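Hypothetical protein (Bacteroides uniformis ATCC 8492, PDB 4QRL) is of unknown function but has a lipocalin-like barrel fold, whose relatives often bind small hydrophobic molecules. Local coordinates at residues G11-R16 with E95-S100; I43-L46 with G50-T53. All blocks are in the same frame, centred on the assembly; numbering follows the deposited sequence.

Interaction 1 of 2, residues G11-R16 with E95-S100; sequences GKWQLR and EDLSYS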
ATOM      1  N   GLY A  11       4.854   7.832  -8.446  1.00 25.38           N
ATOM      2  CA  GLY A  11       5.981   6.906  -8.509  1.00 24.72           C
ATOM      3  C   GLY A  11       5.849   5.669  -7.650  1.00 25.33           C
ATOM      4  O   GLY A  11       4.760   5.334  -7.177  1.00 22.62           O
ATOM      5  N   LYS A  12       7.007   5.028  -7.374  1.00 23.34           N
ATOM      6  CA  LYS A  12       7.084   3.768  -6.657  1.00 21.53           C
ATOM      7  C   LYS A  12       7.604   3.985  -5.263  1.00 23.68           C
ATOM      8  O   LYS A  12       8.502   4.802  -5.046  1.00 23.28           O
ATOM      9  CB  LYS A  12       7.963   2.771  -7.437  1.00 24.50           C
ATOM     10  CG  LYS A  12       7.915   1.352  -6.850  1.00 28.07           C
ATOM     11  CD  LYS A  12       8.772   0.395  -7.691  1.00 41.90           C
ATOM     12  CE  LYS A  12       7.951  -0.461  -8.610  1.00 43.19           C
ATOM     13  NZ  LYS A  12       7.325   0.317  -9.705  1.00 44.80           N
ATOM     14  N   TRP A  13       7.048   3.225  -4.346  1.00 20.73           N
ATOM     15  CA  TRP A  13       7.305   3.329  -2.931  1.00 20.51           C
ATOM     16  C   TRP A  13       7.567   1.984  -2.310  1.00 23.07           C
ATOM     17  O   TRP A  13       6.748   1.064  -2.463  1.00 23.34           O
ATOM     18  CB  TRP A  13       6.054   3.942  -2.267  1.00 19.10           C
ATOM     19  CG  TRP A  13       5.779   5.357  -2.637  1.00 20.41           C
ATOM     20  CD1 TRP A  13       4.887   5.810  -3.563  1.00 23.56           C
ATOM     21  CD2 TRP A  13       6.282   6.514  -1.959  1.00 21.19           C
ATOM     22  NE1 TRP A  13       4.901   7.193  -3.597  1.00 24.36           N
ATOM     23  CE2 TRP A  13       5.755   7.651  -2.616  1.00 24.93           C
ATOM     24  CE3 TRP A  13       7.188   6.702  -0.902  1.00 22.37           C
ATOM     25  CZ2 TRP A  13       6.038   8.951  -2.188  1.00 24.20           C
ATOM     26  CZ3 TRP A  13       7.567   8.002  -0.561  1.00 23.52           C
ATOM     27  CH2 TRP A  13       6.999   9.106  -1.203  1.00 24.09           C
ATOM     28  N   GLN A  14       8.683   1.863  -1.602  1.00 19.34           N
ATOM     29  CA  GLN A  14       8.968   0.605  -0.895  1.00 19.31           C
ATOM     30  C   GLN A  14       8.334   0.665   0.472  1.00 23.34           C
ATOM     31  O   GLN A  14       8.648   1.572   1.231  1.00 22.64           O
ATOM     32  CB  GLN A  14      10.481   0.381  -0.746  1.00 21.34           C
ATOM     33  CG  GLN A  14      10.782  -0.900   0.073  1.00 26.23           C
ATOM     34  CD  GLN A  14      12.237  -1.144   0.327  1.00 37.34           C
ATOM     35  OE1 GLN A  14      13.025  -0.218   0.478  1.00 30.67           O
ATOM     36  NE2 GLN A  14      12.615  -2.417   0.431  1.00 34.97           N
ATOM     37  N   LEU A  15       7.472  -0.315   0.802  1.00 19.44           N
ATOM     38  CA  LEU A  15       6.876  -0.372   2.141  0.50 18.94           C
ATOM     39  C   LEU A  15       7.949  -0.980   3.047  1.00 24.64           C
ATOM     40  O   LEU A  15       8.303  -2.154   2.911  1.00 26.20           O
ATOM     41  CB  LEU A  15       5.558  -1.180   2.148  0.50 18.16           C
ATOM     42  CG  LEU A  15       4.535  -0.863   3.282  0.50 20.48           C
ATOM     43  CD1 LEU A  15       3.152  -1.448   2.950  0.50 19.59           C
ATOM     44  CD2 LEU A  15       4.990  -1.421   4.628  0.50 20.01           C
ATOM     45  N   ARG A  16       8.537  -0.144   3.883  1.00 21.82           N
ATOM     46  CA  ARG A  16       9.648  -0.522   4.756  1.00 22.54           C
ATOM     47  C   ARG A  16       9.234  -1.163   6.042  1.00 26.19           C
ATOM     48  O   ARG A  16       9.996  -1.959   6.615  1.00 26.79           O
ATOM     49  CB  ARG A  16      10.452   0.752   5.143  1.00 23.71           C
ATOM     50  CG  ARG A  16      11.149   1.429   4.008  1.00 35.29           C
ATOM     51  CD  ARG A  16      11.868   2.644   4.548  1.00 36.12           C
ATOM     52  NE  ARG A  16      13.012   2.288   5.382  1.00 46.18           N
ATOM     53  CZ  ARG A  16      13.897   3.164   5.845  1.00 63.04           C
ATOM     54  NH1 ARG A  16      13.775   4.457   5.561  1.00 55.00           N
ATOM     55  NH2 ARG A  16      14.907   2.758   6.600  1.00 46.80           N
ATOM     56  N   GLU A  95      -0.502  10.565   6.904  1.00 26.62           N
ATOM     57  CA  GLU A  95       0.143  11.192   8.063  1.00 27.72           C
ATOM     58  C   GLU A  95       1.346  11.986   7.632  1.00 31.35           C
ATOM     59  O   GLU A  95       1.719  12.981   8.270  1.00 31.10           O
ATOM     60  CB  GLU A  95       0.540  10.119   9.090  1.00 29.25           C
ATOM     61  CG  GLU A  95      -0.663   9.495   9.791  1.00 32.94           C
ATOM     62  CD  GLU A  95      -0.340   8.758  11.072  1.00 39.61           C
ATOM     63  OE1 GLU A  95       0.830   8.365  11.273  1.00 42.35           O
ATOM     64  OE2 GLU A  95      -1.276   8.551  11.870  1.00 33.44           O
ATOM     65  N   ASP A  96       1.994  11.529   6.553  1.00 27.46           N
ATOM     66  CA  ASP A  96       3.168  12.213   6.030  1.00 28.03           C
ATOM     67  C   ASP A  96       3.332  11.950   4.579  1.00 29.41           C
ATOM     68  O   ASP A  96       3.165  10.809   4.132  1.00 28.45           O
ATOM     69  CB  ASP A  96       4.466  11.777   6.752  1.00 30.01           C
ATOM     70  CG  ASP A  96       5.709  12.454   6.196  1.00 37.80           C
ATOM     71  OD1 ASP A  96       5.878  13.669   6.429  1.00 41.84           O
ATOM     72  OD2 ASP A  96       6.486  11.780   5.491  1.00 38.99           O
ATOM     73  N   LEU A  97       3.647  13.015   3.834  1.00 27.24           N
ATOM     74  CA  LEU A  97       3.987  12.903   2.436  1.00 26.16           C
ATOM     75  C   LEU A  97       5.002  13.962   2.069  1.00 30.78           C
ATOM     76  O   LEU A  97       4.755  15.153   2.233  1.00 30.80           O
ATOM     77  CB  LEU A  97       2.779  12.953   1.482  1.00 26.13           C
ATOM     78  CG  LEU A  97       3.093  13.045  -0.035  1.00 29.10           C
ATOM     79  CD1 LEU A  97       3.747  11.768  -0.564  1.00 27.77           C
ATOM     80  CD2 LEU A  97       1.836  13.390  -0.841  1.00 32.87           C
ATOM     81  N   SER A  98       6.132  13.507   1.539  1.00 26.00           N
ATOM     82  CA  SER A  98       7.170  14.356   0.949  1.00 25.61           C
ATOM     83  C   SER A  98       7.633  13.591  -0.273  1.00 26.80           C
ATOM     84  O   SER A  98       7.199  12.455  -0.466  1.00 27.20           O
ATOM     85  CB  SER A  98       8.296  14.643   1.948  1.00 26.57           C
ATOM     86  OG  SER A  98       9.092  13.497   2.207  1.00 30.21           O
ATOM     87  N   TYR A  99       8.522  14.145  -1.054  1.00 24.86           N
ATOM     88  CA  TYR A  99       9.056  13.442  -2.226  1.00 24.45           C
ATOM     89  C   TYR A  99       9.742  12.098  -1.866  1.00 29.74           C
ATOM     90  O   TYR A  99       9.788  11.205  -2.703  1.00 31.50           O
ATOM     91  CB  TYR A  99      10.073  14.344  -2.942  1.00 27.16           C
ATOM     92  CG  TYR A  99      10.412  13.855  -4.327  1.00 28.27           C
ATOM     93  CD1 TYR A  99       9.452  13.838  -5.337  1.00 29.88           C
ATOM     94  CD2 TYR A  99      11.697  13.413  -4.637  1.00 28.90           C
ATOM     95  CE1 TYR A  99       9.759  13.392  -6.621  1.00 33.95           C
ATOM     96  CE2 TYR A  99      12.023  12.987  -5.928  1.00 29.88           C
ATOM     97  CZ  TYR A  99      11.041  12.949  -6.907  1.00 39.15           C
ATOM     98  OH  TYR A  99      11.349  12.531  -8.179  1.00 39.37           O
ATOM     99  N   SER A 100      10.297  11.955  -0.647  1.00 26.16           N
ATOM    100  CA  SER A 100      11.005  10.716  -0.316  1.00 24.83           C
ATOM    101  C   SER A 100      10.326   9.865   0.769  1.00 26.67           C
ATOM    102  O   SER A 100      10.697   8.706   0.936  1.00 23.84           O
ATOM    103  CB  SER A 100      12.434  11.055   0.104  1.00 29.56           C
ATOM    104  OG  SER A 100      12.386  11.938   1.207  1.00 36.91           O
TER

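Interaction 2 of 2, residues I43-L46 with G50-T53; sequences ICLL and GLTT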
ATOM      1  N   ILE A  43       3.481  -4.344  -6.197  1.00 23.12           N
ATOM      2  CA  ILE A  43       4.317  -5.477  -6.551  1.00 23.60           C
ATOM      3  C   ILE A  43       4.705  -6.135  -5.244  1.00 26.42           C
ATOM      4  O   ILE A  43       5.229  -5.472  -4.352  1.00 24.08           O
ATOM      5  CB  ILE A  43       5.562  -5.059  -7.385  1.00 27.08           C
ATOM      6  CG1 ILE A  43       5.193  -4.527  -8.781  1.00 28.47           C
ATOM      7  CG2 ILE A  43       6.579  -6.203  -7.466  1.00 27.65           C
ATOM      8  CD1 ILE A  43       6.348  -3.736  -9.499  1.00 30.73           C
ATOM      9  N   CYS A  44       4.450  -7.432  -5.145  1.00 25.04           N
ATOM     10  CA  CYS A  44       4.795  -8.219  -3.983  1.00 25.96           C
ATOM     11  C   CYS A  44       5.737  -9.342  -4.393  1.00 28.92           C
ATOM     12  O   CYS A  44       5.410 -10.139  -5.275  1.00 28.30           O
ATOM     13  CB  CYS A  44       3.535  -8.747  -3.321  1.00 27.18           C
ATOM     14  SG  CYS A  44       2.391  -7.441  -2.835  1.00 30.35           S
ATOM     15  N   LEU A  45       6.911  -9.380  -3.756  1.00 27.19           N
ATOM     16  CA  LEU A  45       7.964 -10.354  -4.023  1.00 28.93           C
ATOM     17  C   LEU A  45       7.760 -11.568  -3.143  1.00 37.40           C
ATOM     18  O   LEU A  45       7.840 -11.482  -1.916  1.00 35.77           O
ATOM     19  CB  LEU A  45       9.364  -9.736  -3.821  1.00 29.22           C
ATOM     20  CG  LEU A  45       9.663  -8.463  -4.627  1.00 35.03           C
ATOM     21  CD1 LEU A  45      11.000  -7.873  -4.208  1.00 36.20           C
ATOM     22  CD2 LEU A  45       9.661  -8.736  -6.134  1.00 38.81           C
ATOM     23  N   LEU A  46       7.449 -12.702  -3.780  1.00 35.99           N
ATOM     24  CA  LEU A  46       7.189 -13.937  -3.062  1.00 37.15           C
ATOM     25  C   LEU A  46       8.502 -14.602  -2.632  1.00 40.57           C
ATOM     26  O   LEU A  46       9.547 -14.449  -3.284  1.00 36.60           O
ATOM     27  CB  LEU A  46       6.347 -14.891  -3.940  1.00 38.32           C
ATOM     28  CG  LEU A  46       5.009 -14.357  -4.493  1.00 43.33           C
ATOM     29  CD1 LEU A  46       4.439 -15.283  -5.560  1.00 44.35           C
ATOM     30  CD2 LEU A  46       3.985 -14.149  -3.397  1.00 46.19           C
ATOM     31  N   GLY A  50       9.131 -15.359  -7.133  1.00 42.59           N
ATOM     32  CA  GLY A  50       8.052 -14.860  -7.971  1.00 40.91           C
ATOM     33  C   GLY A  50       7.655 -13.423  -7.688  1.00 40.42           C
ATOM     34  O   GLY A  50       7.938 -12.861  -6.622  1.00 38.59           O
ATOM     35  N   LEU A  51       6.981 -12.827  -8.657  1.00 35.87           N
ATOM     36  CA  LEU A  51       6.508 -11.455  -8.583  1.00 34.48           C
ATOM     37  C   LEU A  51       5.000 -11.441  -8.829  1.00 36.85           C
ATOM     38  O   LEU A  51       4.553 -11.753  -9.943  1.00 37.16           O
ATOM     39  CB  LEU A  51       7.268 -10.586  -9.620  1.00 34.93           C
ATOM     40  CG  LEU A  51       7.121  -9.078  -9.522  1.00 39.27           C
ATOM     41  CD1 LEU A  51       8.365  -8.373 -10.018  1.00 39.52           C
ATOM     42  CD2 LEU A  51       5.924  -8.571 -10.327  1.00 41.86           C
ATOM     43  N   THR A  52       4.223 -11.066  -7.792  1.00 28.53           N
ATOM     44  CA  THR A  52       2.767 -10.969  -7.875  0.50 27.78           C
ATOM     45  C   THR A  52       2.401  -9.487  -7.894  1.00 29.60           C
ATOM     46  O   THR A  52       2.936  -8.714  -7.090  1.00 29.04           O
ATOM     47  CB  THR A  52       2.117 -11.754  -6.721  0.50 34.26           C
ATOM     48  OG1 THR A  52       2.092 -13.131  -7.080  0.50 31.68           O
ATOM     49  CG2 THR A  52       0.694 -11.311  -6.426  0.50 36.18           C
ATOM     50  N   THR A  53       1.539  -9.072  -8.825  1.00 24.12           N
ATOM     51  CA  THR A  53       1.136  -7.668  -8.893  1.00 23.61           C
ATOM     52  C   THR A  53      -0.369  -7.567  -8.705  1.00 27.69           C
ATOM     53  O   THR A  53      -1.141  -8.333  -9.308  1.00 26.17           O
ATOM     54  CB  THR A  53       1.579  -6.991 -10.206  1.00 31.76           C
ATOM     55  OG1 THR A  53       2.946  -7.305 -10.481  1.00 32.77           O
ATOM     56  CG2 THR A  53       1.386  -5.454 -10.190  1.00 29.44           C
TER
HETATM   57  O   HOH W   1      10.290 -12.639  -5.424  1.00 43.09           O

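Interaction 1 of 2, residues G11-R16 with E95-S100
Trp13 pushes the six-membered end of its indole against the backbone turn that follows Leu97. CG lies anti to the carbonyl carbon (chi1 -67°), which directs the ring toward that turn. At the start of the second segment, Glu95 and Asp96 both face Arg103 in a classic beta bulge. Leu97 then makes the apolar part of the contact. Its CD1 lies 4.0 Å from Trp13 CZ2, and the two side chains cross at about a right angle. The next three residues offer backbone oxygens to the ring, while their side chains start out away from segment 11-16. Ser98 O sits in the indole plane, at the edge, 3.4 Å from Trp13 CH2. Tyr99 O approaches the same CH2 obliquely at 3.8 Å and also accepts a hydrogen bond from Lys115. Ser100 O returns to the edge near the ring plane, 3.5 Å from Trp13 CZ3. No hydrogen bond joins the two segments; the edge-on carbonyl oxygens of Ser98 and Ser100 probably gain a little from the weakly positive C-H hydrogens there. The indole NE1 is satisfied by Leu9 O. Within the turn, Ser100 N makes a weak bond to Ser98 OG, which also accepts a hydrogen bond from Ser101 N. Gly11 and Trp13 fit the Gly-X-Trp signature of lipocalins, and at phi 116° and psi -160° a CB on Gly11 would press against the carbonyl oxygen of the residue before it. The buried ring meets Phe35 of strand 25-36, Leu102 of strand 101-106, and Phe113 and Lys115 of strand 109-115.

Interaction 2 of 2, residues I43-L46 with G50-T53
Ile43 and Leu51 meet on one face of an antiparallel hairpin. From Ile43 CB the side chain forks. CG2, anti to the backbone N, reaches diagonally across to Leu51 CG at 3.6 Å. CG1 lies alongside Thr53, 4.0 Å from its OG1; these two side chains point the same way. CD1, at the tip, packs 3.8 Å from Lys12 CE. An alanine here would remove both branches and would probably leave Leu51 without its closest apolar partner across the strands. Leu45 CD2 adds a looser touch to Leu51 CD1 at 4.1 Å. Cys44 and Thr52 form the hydrogen-bonded pair, with side chains on the other face, where Cys44 also touches Tyr82 of helix 79-82. Cys44 N donates to Thr52 O (2.8 Å), and Thr52 N returns a bond to Cys44 O (2.9 Å). Both are nearly straight, at 170° and 171°. Toward the loop, Leu46 N donates to Gly50 O, and a water bridges Leu46 O and Gly50 O by donating to both. This is the loop end of a beta hairpin joining strands 39-45 and 51-61, the simple up-and-down connection of a lipocalin-like barrel.

In the fold
Both interactions belong to the same closed antiparallel barrel of eight strands, with centres about 19 Å apart. Along the chain the order is 11-16, 43-46, 50-53, 95-100, so interaction 2 falls wholly between the two halves of interaction 1. They differ in kind. Interaction 2 is local: a hairpin of sequential strands 39-45 and 51-61. Interaction 1 joins distant parts of the chain, strand 11-19 and the turn after strand 89-97. Strands 101-106 and 109-115 come between these in the sheet, and 109-115 pairs with 11-19 to close the barrel. Strand 25-36 lies between strands 11-19 and 39-45, so one strand of each contact flanks it.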